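Local coordinates for secreted protein (Streptomyces lividans TK24, PDB 5LXZ) that binds copper and probably acts as a secreted metalloradical oxidase related to galactose oxidase, at residues D507-R521 with D590-P604. The protein carries 1 engineered substitution. Residues are numbered along the deposited sequence; the frame is centred on the assembly and turned at random.
With PO4 (phosphate ion), chain G.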
loop_
_atom_site.group_PDB
_atom_site.type_symbol
_atom_site.label_atom_id
_atom_site.label_comp_id
_atom_site.label_asym_id
_atom_site.label_seq_id
_atom_site.Cartn_x
_atom_site.Cartn_y
_atom_site.Cartn_z
ATOM N N ASP A 507 6.523 32.481 10.892
ATOM C CA ASP A 507 5.665 33.240 11.812
ATOM C C ASP A 507 4.632 32.345 12.516
ATOM O O ASP A 507 4.381 31.183 12.122
ATOM C CB ASP A 507 4.969 34.396 11.075
ATOM C CG ASP A 507 5.937 35.506 10.670
ATOM O OD1 ASP A 507 6.697 35.322 9.697
ATOM O OD2 ASP A 507 5.935 36.576 11.318
ATOM N N SER A 508 4.014 32.894 13.553
ATOM C CA SER A 508 2.994 32.201 14.312
ATOM C C SER A 508 1.905 31.662 13.403
ATOM O O SER A 508 1.568 32.233 12.372
ATOM C CB SER A 508 2.381 33.127 15.351
ATOM O OG SER A 508 3.411 33.653 16.168
ATOM N N ARG A 509 1.354 30.541 13.779
ATOM C CA ARG A 509 0.417 29.906 12.891
ATOM C C ARG A 509 -0.993 30.450 13.155
ATOM O O ARG A 509 -1.283 30.967 14.255
ATOM C CB ARG A 509 0.554 28.380 12.987
ATOM C CG ARG A 509 0.178 27.763 14.300
ATOM C CD ARG A 509 0.820 26.403 14.462
ATOM N NE ARG A 509 0.410 25.478 13.410
ATOM C CZ ARG A 509 0.676 24.183 13.393
ATOM N NH1 ARG A 509 1.369 23.584 14.362
ATOM N NH2 ARG A 509 0.241 23.482 12.400
ATOM N N PRO A 510 -1.871 30.399 12.144
ATOM C CA PRO A 510 -3.248 30.762 12.386
ATOM C C PRO A 510 -3.889 29.871 13.436
ATOM O O PRO A 510 -3.641 28.661 13.481
ATOM C CB PRO A 510 -3.942 30.578 11.028
ATOM C CG PRO A 510 -2.989 29.922 10.145
ATOM C CD PRO A 510 -1.634 29.984 10.752
ATOM N N ASP A 511 -4.679 30.485 14.299
ATOM C CA ASP A 511 -5.456 29.762 15.285
ATOM C C ASP A 511 -6.733 29.231 14.626
ATOM O O ASP A 511 -7.227 29.783 13.646
ATOM C CB ASP A 511 -5.802 30.681 16.463
ATOM C CG ASP A 511 -6.667 31.864 16.040
ATOM O OD1 ASP A 511 -6.212 32.682 15.187
ATOM O OD2 ASP A 511 -7.825 31.961 16.525
ATOM N N LEU A 512 -7.286 28.160 15.188
ATOM C CA LEU A 512 -8.514 27.588 14.673
ATOM C C LEU A 512 -9.204 26.797 15.773
ATOM O O LEU A 512 -8.596 25.918 16.390
ATOM C CB LEU A 512 -8.189 26.671 13.470
ATOM C CG LEU A 512 -9.384 26.065 12.745
ATOM C CD1 LEU A 512 -10.248 27.112 12.074
ATOM C CD2 LEU A 512 -8.853 25.058 11.738
ATOM N N SER A 513 -10.459 27.135 16.039
ATOM C CA SER A 513 -11.250 26.381 16.995
ATOM C C SER A 513 -12.662 26.255 16.491
ATOM O O SER A 513 -13.053 26.933 15.534
ATOM C CB SER A 513 -11.211 27.056 18.369
ATOM O OG SER A 513 -11.616 28.391 18.268
ATOM N N GLY A 514 -13.420 25.365 17.126
ATOM C CA GLY A 514 -14.805 25.090 16.703
ATOM C C GLY A 514 -15.085 23.657 16.303
ATOM O O GLY A 514 -16.256 23.307 16.117
ATOM N N GLY A 515 -14.045 22.817 16.172
ATOM C CA GLY A 515 -14.232 21.366 15.966
ATOM C C GLY A 515 -14.318 20.570 17.268
ATOM O O GLY A 515 -13.983 21.106 18.340
ATOM N N PRO A 516 -14.764 19.312 17.215
ATOM C CA PRO A 516 -15.172 18.645 15.955
ATOM C C PRO A 516 -16.577 19.039 15.528
ATOM O O PRO A 516 -17.404 19.456 16.360
ATOM C CB PRO A 516 -15.101 17.163 16.297
ATOM C CG PRO A 516 -15.435 17.124 17.760
ATOM C CD PRO A 516 -14.812 18.372 18.353
ATOM N N GLN A 517 -16.836 18.970 14.235
ATOM C CA GLN A 517 -18.121 19.377 13.697
ATOM C C GLN A 517 -18.482 18.360 12.663
ATOM O O GLN A 517 -17.599 17.759 12.047
ATOM C CB GLN A 517 -18.001 20.764 13.021
ATOM C CG GLN A 517 -18.502 21.906 13.854
ATOM C CD GLN A 517 -18.491 23.204 13.073
ATOM O OE1 GLN A 517 -19.204 23.339 12.058
ATOM N NE2 GLN A 517 -17.717 24.163 13.532
ATOM N N THR A 518 -19.763 18.156 12.476
ATOM C CA THR A 518 -20.272 17.486 11.283
ATOM C C THR A 518 -20.672 18.526 10.252
ATOM O O THR A 518 -21.411 19.482 10.563
ATOM C CB THR A 518 -21.477 16.619 11.641
ATOM O OG1 THR A 518 -21.035 15.642 12.592
ATOM C CG2 THR A 518 -22.055 15.921 10.450
ATOM N N ILE A 519 -20.142 18.417 9.039
ATOM C CA ILE A 519 -20.561 19.289 7.943
ATOM C C ILE A 519 -20.824 18.413 6.732
ATOM O O ILE A 519 -19.937 17.672 6.294
ATOM C CB ILE A 519 -19.523 20.372 7.569
ATOM C CG1 ILE A 519 -19.061 21.146 8.835
ATOM C CG2 ILE A 519 -20.091 21.328 6.502
ATOM C CD1 ILE A 519 -17.884 22.070 8.575
ATOM N N ALA A 520 -22.024 18.507 6.215
ATOM C CA ALA A 520 -22.442 17.723 5.047
ATOM C C ALA A 520 -21.899 18.323 3.780
ATOM O O ALA A 520 -21.644 19.511 3.689
ATOM C CB ALA A 520 -23.926 17.680 4.939
ATOM N N ARG A 521 -21.711 17.458 2.791
ATOM C CA ARG A 521 -21.427 17.909 1.446
ATOM C C ARG A 521 -22.463 18.937 1.031
ATOM O O ARG A 521 -23.645 18.760 1.234
ATOM C CB ARG A 521 -21.468 16.752 0.479
ATOM C CG ARG A 521 -20.254 15.826 0.547
ATOM C CD ARG A 521 -20.322 14.743 -0.510
ATOM N NE ARG A 521 -21.435 13.863 -0.275
ATOM C CZ ARG A 521 -21.472 12.843 0.578
ATOM N NH1 ARG A 521 -20.373 12.336 1.108
ATOM N NH2 ARG A 521 -22.629 12.242 0.806
ATOM N N ASP A 590 -2.478 30.369 5.987
ATOM C CA ASP A 590 -2.470 31.826 5.752
ATOM C C ASP A 590 -1.686 32.196 4.507
ATOM O O ASP A 590 -1.141 31.342 3.799
ATOM C CB ASP A 590 -2.003 32.557 7.011
ATOM C CG ASP A 590 -0.537 32.321 7.351
ATOM O OD1 ASP A 590 0.254 31.875 6.493
ATOM O OD2 ASP A 590 -0.194 32.550 8.529
ATOM N N GLY A 591 -1.509 33.506 4.292
ATOM C CA GLY A 591 -0.787 33.999 3.122
ATOM C C GLY A 591 0.718 33.812 3.100
ATOM O O GLY A 591 1.338 34.028 2.068
ATOM N N GLU A 592 1.285 33.414 4.237
ATOM C CA GLU A 592 2.683 32.987 4.341
ATOM C C GLU A 592 2.830 31.482 4.073
ATOM O O GLU A 592 3.942 30.971 4.001
ATOM C CB GLU A 592 3.239 33.284 5.728
ATOM C CG GLU A 592 3.086 34.736 6.169
ATOM C CD GLU A 592 3.568 34.971 7.599
ATOM O OE1 GLU A 592 4.751 34.694 7.830
ATOM O OE2 GLU A 592 2.768 35.410 8.473
ATOM N N GLY A 593 1.707 30.769 3.926
ATOM C CA GLY A 593 1.727 29.312 3.745
ATOM C C GLY A 593 1.808 28.526 5.042
ATOM O O GLY A 593 2.115 27.328 5.024
ATOM N N THR A 594 1.498 29.169 6.158
ATOM C CA THR A 594 1.574 28.522 7.469
ATOM C C THR A 594 0.207 27.951 7.840
ATOM O O THR A 594 -0.793 28.665 7.855
ATOM C CB THR A 594 2.009 29.503 8.558
ATOM O OG1 THR A 594 3.225 30.117 8.130
ATOM C CG2 THR A 594 2.242 28.806 9.848
ATOM N N PRO A 595 0.130 26.636 8.113
ATOM C CA PRO A 595 -1.142 26.016 8.469
ATOM C C PRO A 595 -1.467 26.066 9.937
ATOM O O PRO A 595 -0.562 26.014 10.790
ATOM C CB PRO A 595 -0.924 24.567 8.042
ATOM C CG PRO A 595 0.534 24.330 8.310
ATOM C CD PRO A 595 1.221 25.646 8.022
ATOM N N SER A 596 -2.735 26.186 10.254
ATOM C CA SER A 596 -3.223 25.896 11.585
ATOM C C SER A 596 -2.984 24.453 11.953
ATOM O O SER A 596 -2.594 23.626 11.102
ATOM C CB SER A 596 -4.717 26.158 11.648
ATOM O OG SER A 596 -5.435 25.259 10.822
ATOM N N LYS A 597 -3.157 24.134 13.219
ATOM C CA LYS A 597 -3.429 22.765 13.598
ATOM C C LYS A 597 -4.797 22.414 13.084
ATOM O O LYS A 597 -5.670 23.279 12.990
ATOM C CB LYS A 597 -3.356 22.586 15.095
ATOM C CG LYS A 597 -1.966 22.905 15.655
ATOM C CD LYS A 597 -1.899 22.627 17.134
ATOM C CE LYS A 597 -0.547 23.050 17.653
ATOM N NZ LYS A 597 -0.463 22.794 19.115
ATOM N N ALA A 598 -5.032 21.124 12.804
ATOM C CA ALA A 598 -6.299 20.735 12.255
ATOM C C ALA A 598 -7.419 20.630 13.251
ATOM O O ALA A 598 -7.191 20.225 14.388
ATOM C CB ALA A 598 -6.144 19.393 11.515
ATOM N N GLU A 599 -8.632 20.917 12.789
ATOM C CA GLU A 599 -9.849 20.535 13.469
ATOM C C GLU A 599 -10.449 19.371 12.736
ATOM O O GLU A 599 -10.410 19.339 11.502
ATOM C CB GLU A 599 -10.853 21.689 13.467
ATOM C CG GLU A 599 -10.369 22.907 14.221
ATOM C CD GLU A 599 -10.257 22.640 15.700
ATOM O OE1 GLU A 599 -11.322 22.508 16.334
ATOM O OE2 GLU A 599 -9.128 22.513 16.228
ATOM N N TRP A 600 -11.063 18.464 13.465
ATOM C CA TRP A 600 -11.739 17.314 12.854
ATOM C C TRP A 600 -13.142 17.621 12.365
ATOM O O TRP A 600 -13.952 18.240 13.084
ATOM C CB TRP A 600 -11.739 16.129 13.803
ATOM C CG TRP A 600 -10.403 15.473 13.948
ATOM C CD1 TRP A 600 -9.457 15.741 14.884
ATOM C CD2 TRP A 600 -9.807 14.549 13.050
ATOM N NE1 TRP A 600 -8.348 14.993 14.685
ATOM C CE2 TRP A 600 -8.517 14.261 13.544
ATOM C CE3 TRP A 600 -10.249 13.889 11.905
ATOM C CZ2 TRP A 600 -7.687 13.335 12.957
ATOM C CZ3 TRP A 600 -9.395 12.980 11.297
ATOM C CH2 TRP A 600 -8.124 12.728 11.812
ATOM N N VAL A 601 -13.464 17.157 11.163
ATOM C CA VAL A 601 -14.751 17.378 10.520
ATOM C C VAL A 601 -15.257 16.035 10.025
ATOM O O VAL A 601 -14.521 15.296 9.332
ATOM C CB VAL A 601 -14.645 18.355 9.354
ATOM C CG1 VAL A 601 -15.946 18.443 8.552
ATOM C CG2 VAL A 601 -14.287 19.710 9.903
ATOM N N ARG A 602 -16.474 15.684 10.408
ATOM C CA ARG A 602 -17.127 14.506 9.886
ATOM C C ARG A 602 -18.039 14.896 8.766
ATOM O O ARG A 602 -18.905 15.748 8.915
ATOM C CB ARG A 602 -17.918 13.792 10.971
ATOM C CG ARG A 602 -18.465 12.455 10.503
ATOM C CD ARG A 602 -19.254 11.750 11.570
ATOM N NE ARG A 602 -20.539 12.343 11.857
ATOM C CZ ARG A 602 -21.686 12.058 11.228
ATOM N NH1 ARG A 602 -21.718 11.236 10.200
ATOM N NH2 ARG A 602 -22.814 12.644 11.626
ATOM N N VAL A 603 -17.898 14.219 7.643
ATOM C CA VAL A 603 -18.805 14.365 6.499
ATOM C C VAL A 603 -19.691 13.139 6.450
ATOM O O VAL A 603 -19.222 12.020 6.265
ATOM C CB VAL A 603 -18.009 14.536 5.200
ATOM C CG1 VAL A 603 -18.922 14.615 4.011
ATOM C CG2 VAL A 603 -17.084 15.733 5.264
ATOM N N PRO A 604 -20.999 13.306 6.588
ATOM C CA PRO A 604 -21.911 12.145 6.535
ATOM C C PRO A 604 -21.935 11.422 5.209
ATOM O O PRO A 604 -21.538 11.986 4.184
ATOM C CB PRO A 604 -23.291 12.766 6.760
ATOM C CG PRO A 604 -23.040 14.036 7.424
ATOM C CD PRO A 604 -21.702 14.548 6.965
ATOM O OXT PRO A 604 -22.312 10.211 5.150
HETATM P P PO4 G . 3.317 23.765 17.399
HETATM O O1 PO4 G . 3.022 23.924 18.876
HETATM O O2 PO4 G . 2.736 22.397 16.993
HETATM O O3 PO4 G . 2.704 24.897 16.603
HETATM O O4 PO4 G . 4.797 23.852 17.135
HETATM O O HOH W 1 2.175 32.702 9.652
HETATM O O HOH W 2 -3.543 26.417 15.070
HETATM O O HOH W 3 -23.026 14.162 14.259
HETATM O O HOH W 4 -22.409 14.649 3.367
HETATM O O HOH W 5 -23.178 9.758 2.215
#
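The carbonyl oxygen of P595 is gripped by two nitrogens of one guanidinium. R509 NE meets P595 O at 2.8 Å, in the carbonyl plane. R509 NH2 reaches the same P595 O at 3.1 Å, from above that plane. The R509 chain bends at chi3 (-60°), which turns the group side-on to this carbonyl. NH2 also makes a weak bond to S596 O and a hydrogen bond to D469 O. NH1 points to a phosphate ion, probably from the crystallisation liquor, with R509 NH1 to PO4 O3 at 2.9 Å. K597 CG lies over one face of the guanidinium. A leucine in place of R509 would probably leave P595 O without its two donors and the phosphate without one of its hydrogen-bond donors.

Farther along, E599 OE1 takes the backbone N of G515 at 2.7 Å, using its anti lone pair. The E599 chain folds back at chi2 (-67°), and its CG packs on L512 CD2 at 3.6 Å. Beyond this the backbones pair as parallel strands. Q517 N bonds to W600 O, R602 N to Q517 O and I519 N to R602 O. T518 and R602 lie side by side on one face, joined by a water between T518 OG1 and R602 NH2.

The short strand 517-518 is an outermost strand of the mixed sheet in the galactose oxidase-like early set domain. It lies against the C-terminal strand 599-603, whose other neighbour is strand 582-590. F527 of strand 524-528 touches L512, Q517, I519 and V601.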